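PnpC (Pseudomonas putida, PDB 3N9T) is a ferric-iron intradiol dioxygenase, named hydroxyquinol 1,2-dioxygenase, that probably opens the aromatic ring of hydroxyquinol between adjacent hydroxylated carbons. Local coordinates at residues L11-A16 against H38-V43; T61-K66 against R72-L77. All blocks are in the same frame, centred on the assembly; numbering follows the deposited sequence.

Two contacts in the helical part of PnpC illustrate how loops of different size fold a chain back on itself. From the N terminus, helix 7-18 leads through a link into helix 26-46, and contact 1 closes that hairpin by setting residues 11-16 beside 38-43. The chain then enters helix 50-65, and contact 2 closes a much tighter turn, 61-66 on 72-77, at the start of helix 74-81. The two loops follow one another in series, neither enclosing nor crossing the other. Their centres lie about 26 Å apart, and each contact also meets the second subunit. Phe75 of contact 2 lines a phospholipid pocket.

Contact 1 of 2, residues L11-A16 against H38-V43; sequences LISDQA and HLHDFV
His40 carries this contact, reaching from residues 38-43 to meet Ile12, Ser13 and Ala16 with its imidazole. Its ring is swung out beside the backbone N, with CG anti to the carbonyl carbon (chi1 -79°), and in that pose ND1 lies 2.6 Å from Ser13 OG, a short hydrogen bond in which either partner could be the donor. The hydroxyl sits at the ring edge, near its plane, and also has a weak bond to Glu9 O within its own helix. Ile12 CG2 comes to the same edge at 4.3 Å from His40 CE1, while Ala16 CB approaches the ring obliquely, 3.8 Å from CE1.

The pair forms an antiparallel helical hairpin, the local axes 10.5 Å apart with their directions at 163°, and His40 makes every one of the side-chain contacts across this spacing. The other ring nitrogen of His40, NE2, is hydrogen-bonded to Leu82 O of the second subunit, so the buried imidazole joins the hairpin to the second subunit and both nitrogens are engaged. With an alanine here, Ser13 OG and the Leu82 carbonyl would probably both lose their shared partner, and a gap would open between the two helices. Phe42, further along the helix, touches a bound phospholipid and packs on Ser34 of the second subunit.

Contact 2 of 2, residues T61-K66 against R72-L77; sequences TATGQK and RQEFIL
Thr63 and Phe75 meet at the junction of two consecutive helices, where a short loop brings the end of helix 50-65 back onto the first turn of helix 74-81. This is a piece of the N-terminal helical region of the catechol dioxygenase family.

The aromatic part is a CH-pi contact. Thr63 CG2 stands 3.4 Å above the centroid of the Phe75 ring and only 3° off its normal, so the methyl sits squarely over one face. It is placed there by the threonine torsion that sets CG2 anti to the backbone N (chi1 -62° for OG1), while OG1 turns back to bond Phe59 O. Close by, Gly64 N is 3.2 Å from Phe75 CE1, a close fit of ring against backbone. The same phenylalanine borders a bound phospholipid.

Aliphatic packing continues beside it: Glu74 CG lies 3.7 Å from Thr63 CG2, and Glu74 CB is 3.8 Å from Lys66 CB.

Charged groups finish the junction. Lys66 CE rests over one face of the Arg72 guanidinium, with its amine bonded to Asp199 O; Arg72 NH2 also makes a salt bridge to Asp199. Those partners, with Glu74 OE2 bonded to Val202 N, tie the junction to helix 201-209 and the loop before it. Arg72 grips Glu74 side-on, NE and NH2 both bonding to the single oxygen OE1, each at 2.9 Å.

Contact 1 of 2, residues L11-A16 against H38-V43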
loop_
_atom_site.group_PDB
_atom_site.type_symbol
_atom_site.label_atom_id
_atom_site.label_comp_id
_atom_site.label_asym_id
_atom_site.label_seq_id
_atom_site.Cartn_x
_atom_site.Cartn_y
_atom_site.Cartn_z
ATOM N N LEU A 11 12.398 5.671 17.904
ATOM C CA LEU A 11 13.239 4.475 18.013
ATOM C C LEU A 11 12.590 3.348 17.221
ATOM O O LEU A 11 13.237 2.534 16.601
ATOM C CB LEU A 11 13.415 4.066 19.489
ATOM C CG LEU A 11 14.223 2.760 19.742
ATOM C CD1 LEU A 11 15.685 2.856 19.197
ATOM C CD2 LEU A 11 14.272 2.339 21.235
ATOM N N ILE A 12 11.274 3.323 17.209
ATOM C CA ILE A 12 10.566 2.272 16.454
ATOM C C ILE A 12 10.861 2.474 14.933
ATOM O O ILE A 12 11.143 1.535 14.175
ATOM C CB ILE A 12 9.021 2.386 16.728
ATOM C CG1 ILE A 12 8.690 2.045 18.202
ATOM C CG2 ILE A 12 8.188 1.484 15.662
ATOM C CD1 ILE A 12 7.184 2.511 18.643
ATOM N N SER A 13 10.760 3.714 14.463
ATOM C CA SER A 13 11.043 3.969 13.025
ATOM C C SER A 13 12.482 3.701 12.619
ATOM O O SER A 13 12.739 3.156 11.526
ATOM C CB SER A 13 10.629 5.404 12.648
ATOM O OG SER A 13 9.271 5.537 13.040
ATOM N N ASP A 14 13.441 4.066 13.477
ATOM C CA ASP A 14 14.846 3.723 13.207
ATOM C C ASP A 14 15.056 2.231 13.070
ATOM O O ASP A 14 15.731 1.773 12.133
ATOM C CB ASP A 14 15.760 4.247 14.331
ATOM C CG ASP A 14 15.960 5.774 14.245
ATOM O OD1 ASP A 14 15.658 6.371 13.183
ATOM O OD2 ASP A 14 16.473 6.378 15.215
ATOM N N GLN A 15 14.519 1.445 14.029
ATOM C CA GLN A 15 14.669 -0.013 13.961
ATOM C C GLN A 15 14.037 -0.559 12.637
ATOM O O GLN A 15 14.584 -1.449 11.985
ATOM C CB GLN A 15 13.880 -0.667 15.104
ATOM C CG GLN A 15 14.494 -0.737 16.463
ATOM C CD GLN A 15 13.488 -1.329 17.472
ATOM O OE1 GLN A 15 13.469 -2.502 17.661
ATOM N NE2 GLN A 15 12.608 -0.515 18.016
ATOM N N ALA A 16 12.873 -0.033 12.262
ATOM C CA ALA A 16 12.194 -0.531 11.068
ATOM C C ALA A 16 13.050 -0.233 9.822
ATOM O O ALA A 16 13.291 -1.092 8.997
ATOM C CB ALA A 16 10.824 0.121 10.977
ATOM N N HIS A 38 9.278 7.039 4.639
ATOM C CA HIS A 38 8.140 7.878 4.158
ATOM C C HIS A 38 6.840 7.419 4.794
ATOM O O HIS A 38 5.996 8.252 5.195
ATOM C CB HIS A 38 7.996 7.958 2.615
ATOM C CG HIS A 38 9.068 8.754 1.957
ATOM N ND1 HIS A 38 8.953 10.107 1.717
ATOM C CD2 HIS A 38 10.335 8.428 1.628
ATOM C CE1 HIS A 38 10.066 10.553 1.144
ATOM N NE2 HIS A 38 10.929 9.574 1.107
ATOM N N LEU A 39 6.691 6.117 4.905
ATOM C CA LEU A 39 5.472 5.565 5.469
ATOM C C LEU A 39 5.325 5.990 6.942
ATOM O O LEU A 39 4.252 6.443 7.378
ATOM C CB LEU A 39 5.635 4.061 5.429
ATOM C CG LEU A 39 4.496 3.120 5.764
ATOM C CD1 LEU A 39 3.171 3.563 5.185
ATOM C CD2 LEU A 39 4.928 1.708 5.251
ATOM N N HIS A 40 6.426 5.856 7.698
ATOM C CA HIS A 40 6.439 6.228 9.095
ATOM C C HIS A 40 6.324 7.756 9.274
ATOM O O HIS A 40 5.645 8.175 10.190
ATOM C CB HIS A 40 7.726 5.761 9.817
ATOM C CG HIS A 40 7.713 4.304 10.179
ATOM N ND1 HIS A 40 7.961 3.860 11.464
ATOM C CD2 HIS A 40 7.427 3.200 9.449
ATOM C CE1 HIS A 40 7.885 2.539 11.490
ATOM N NE2 HIS A 40 7.559 2.119 10.282
ATOM N N ASP A 41 6.940 8.551 8.390
ATOM C CA ASP A 41 6.760 10.011 8.469
ATOM C C ASP A 41 5.301 10.423 8.200
ATOM O O ASP A 41 4.769 11.341 8.813
ATOM C CB ASP A 41 7.684 10.733 7.506
ATOM C CG ASP A 41 9.153 10.810 8.040
ATOM O OD1 ASP A 41 9.407 10.498 9.228
ATOM O OD2 ASP A 41 10.024 11.182 7.240
ATOM N N PHE A 42 4.678 9.779 7.237
ATOM C CA PHE A 42 3.252 9.976 7.030
ATOM C C PHE A 42 2.389 9.672 8.280
ATOM O O PHE A 42 1.523 10.500 8.723
ATOM C CB PHE A 42 2.811 9.132 5.830
ATOM C CG PHE A 42 1.355 8.802 5.846
ATOM C CD1 PHE A 42 0.384 9.829 5.674
ATOM C CD2 PHE A 42 0.937 7.489 6.005
ATOM C CE1 PHE A 42 -0.956 9.512 5.692
ATOM C CE2 PHE A 42 -0.403 7.189 6.069
ATOM C CZ PHE A 42 -1.349 8.200 5.871
ATOM N N VAL A 43 2.568 8.481 8.819
ATOM C CA VAL A 43 1.783 8.071 10.000
ATOM C C VAL A 43 2.020 9.083 11.173
ATOM O O VAL A 43 1.098 9.484 11.860
ATOM C CB VAL A 43 2.166 6.656 10.407
ATOM C CG1 VAL A 43 1.592 6.283 11.775
ATOM C CG2 VAL A 43 1.650 5.646 9.370
#

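Contact 2 of 2, residues T61-K66 against R72-L77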
loop_
_atom_site.group_PDB
_atom_site.type_symbol
_atom_site.label_atom_id
_atom_site.label_comp_id
_atom_site.label_asym_id
_atom_site.label_seq_id
_atom_site.Cartn_x
_atom_site.Cartn_y
_atom_site.Cartn_z
ATOM N N THR A 61 -6.798 -4.349 1.629
ATOM C CA THR A 61 -7.129 -5.753 1.500
ATOM C C THR A 61 -8.160 -5.871 0.344
ATOM O O THR A 61 -7.994 -6.679 -0.596
ATOM C CB THR A 61 -7.624 -6.336 2.847
ATOM O OG1 THR A 61 -6.581 -6.222 3.843
ATOM C CG2 THR A 61 -7.915 -7.879 2.747
ATOM N N ALA A 62 -9.218 -5.080 0.458
ATOM C CA ALA A 62 -10.305 -5.023 -0.503
ATOM C C ALA A 62 -9.748 -4.662 -1.865
ATOM O O ALA A 62 -10.140 -5.263 -2.810
ATOM C CB ALA A 62 -11.405 -4.016 -0.034
ATOM N N THR A 63 -8.755 -3.776 -1.968
ATOM C CA THR A 63 -8.168 -3.438 -3.266
ATOM C C THR A 63 -7.463 -4.658 -3.892
ATOM O O THR A 63 -7.682 -4.998 -5.066
ATOM C CB THR A 63 -7.169 -2.252 -3.133
ATOM O OG1 THR A 63 -7.915 -1.124 -2.679
ATOM C CG2 THR A 63 -6.449 -1.965 -4.516
ATOM N N GLY A 64 -6.648 -5.331 -3.100
ATOM C CA GLY A 64 -6.015 -6.559 -3.599
ATOM C C GLY A 64 -7.056 -7.610 -4.000
ATOM O O GLY A 64 -6.913 -8.253 -5.059
ATOM N N GLN A 65 -8.112 -7.756 -3.193
ATOM C CA GLN A 65 -9.140 -8.771 -3.460
ATOM C C GLN A 65 -9.960 -8.494 -4.709
ATOM O O GLN A 65 -10.512 -9.447 -5.280
ATOM C CB GLN A 65 -10.097 -8.911 -2.275
ATOM C CG GLN A 65 -9.464 -9.649 -1.105
ATOM C CD GLN A 65 -9.522 -11.161 -1.291
ATOM O OE1 GLN A 65 -10.575 -11.711 -1.660
ATOM N NE2 GLN A 65 -8.402 -11.843 -1.023
ATOM N N LYS A 66 -10.046 -7.209 -5.107
ATOM C CA LYS A 66 -10.756 -6.767 -6.342
ATOM C C LYS A 66 -9.968 -7.070 -7.613
ATOM O O LYS A 66 -10.488 -6.946 -8.749
ATOM C CB LYS A 66 -11.071 -5.259 -6.288
ATOM C CG LYS A 66 -12.179 -4.772 -7.287
ATOM C CD LYS A 66 -13.577 -5.173 -6.825
ATOM C CE LYS A 66 -14.572 -4.876 -7.930
ATOM N NZ LYS A 66 -15.961 -4.979 -7.323
ATOM N N ARG A 72 -9.298 -6.894 -14.463
ATOM C CA ARG A 72 -9.403 -5.831 -13.463
ATOM C C ARG A 72 -8.169 -5.807 -12.551
ATOM O O ARG A 72 -7.880 -6.780 -11.818
ATOM C CB ARG A 72 -10.707 -5.992 -12.642
ATOM C CG ARG A 72 -10.961 -4.854 -11.639
ATOM C CD ARG A 72 -11.241 -3.547 -12.341
ATOM N NE ARG A 72 -11.689 -2.607 -11.321
ATOM C CZ ARG A 72 -12.960 -2.414 -10.993
ATOM N NH1 ARG A 72 -13.926 -3.072 -11.666
ATOM N NH2 ARG A 72 -13.269 -1.550 -10.036
ATOM N N GLN A 73 -7.470 -4.680 -12.574
ATOM C CA GLN A 73 -6.339 -4.543 -11.688
ATOM C C GLN A 73 -6.614 -3.297 -10.838
ATOM O O GLN A 73 -6.322 -2.174 -11.255
ATOM C CB GLN A 73 -5.063 -4.412 -12.526
ATOM C CG GLN A 73 -3.924 -5.350 -12.123
ATOM C CD GLN A 73 -3.582 -5.236 -10.653
ATOM O OE1 GLN A 73 -3.041 -6.192 -10.043
ATOM N NE2 GLN A 73 -3.913 -4.082 -10.053
ATOM N N GLU A 74 -7.167 -3.500 -9.647
ATOM C CA GLU A 74 -7.600 -2.374 -8.815
ATOM C C GLU A 74 -6.365 -1.664 -8.236
ATOM O O GLU A 74 -6.415 -0.459 -7.950
ATOM C CB GLU A 74 -8.526 -2.834 -7.670
ATOM C CG GLU A 74 -9.280 -1.638 -6.948
ATOM C CD GLU A 74 -10.442 -1.026 -7.751
ATOM O OE1 GLU A 74 -10.554 -1.360 -8.942
ATOM O OE2 GLU A 74 -11.242 -0.219 -7.213
ATOM N N PHE A 75 -5.282 -2.411 -7.988
ATOM C CA PHE A 75 -4.050 -1.723 -7.494
ATOM C C PHE A 75 -3.491 -0.737 -8.530
ATOM O O PHE A 75 -3.005 0.337 -8.161
ATOM C CB PHE A 75 -2.927 -2.647 -6.939
ATOM C CG PHE A 75 -3.017 -2.798 -5.429
ATOM C CD1 PHE A 75 -3.437 -3.996 -4.874
ATOM C CD2 PHE A 75 -2.782 -1.679 -4.559
ATOM C CE1 PHE A 75 -3.660 -4.125 -3.484
ATOM C CE2 PHE A 75 -2.951 -1.811 -3.172
ATOM C CZ PHE A 75 -3.397 -3.024 -2.615
ATOM N N ILE A 76 -3.499 -1.131 -9.813
ATOM C CA ILE A 76 -3.068 -0.226 -10.879
ATOM C C ILE A 76 -4.015 0.972 -10.919
ATOM O O ILE A 76 -3.584 2.122 -10.988
ATOM C CB ILE A 76 -3.017 -0.938 -12.225
ATOM C CG1 ILE A 76 -1.923 -2.023 -12.179
ATOM C CG2 ILE A 76 -2.789 0.089 -13.397
ATOM C CD1 ILE A 76 -1.606 -2.700 -13.556
ATOM N N LEU A 77 -5.313 0.708 -10.853
ATOM C CA LEU A 77 -6.269 1.808 -10.826
ATOM C C LEU A 77 -6.032 2.730 -9.647
ATOM O O LEU A 77 -6.181 3.935 -9.784
ATOM C CB LEU A 77 -7.715 1.243 -10.804
ATOM C CG LEU A 77 -8.787 2.263 -11.091
ATOM C CD1 LEU A 77 -8.558 2.913 -12.471
ATOM C CD2 LEU A 77 -10.082 1.402 -11.194
#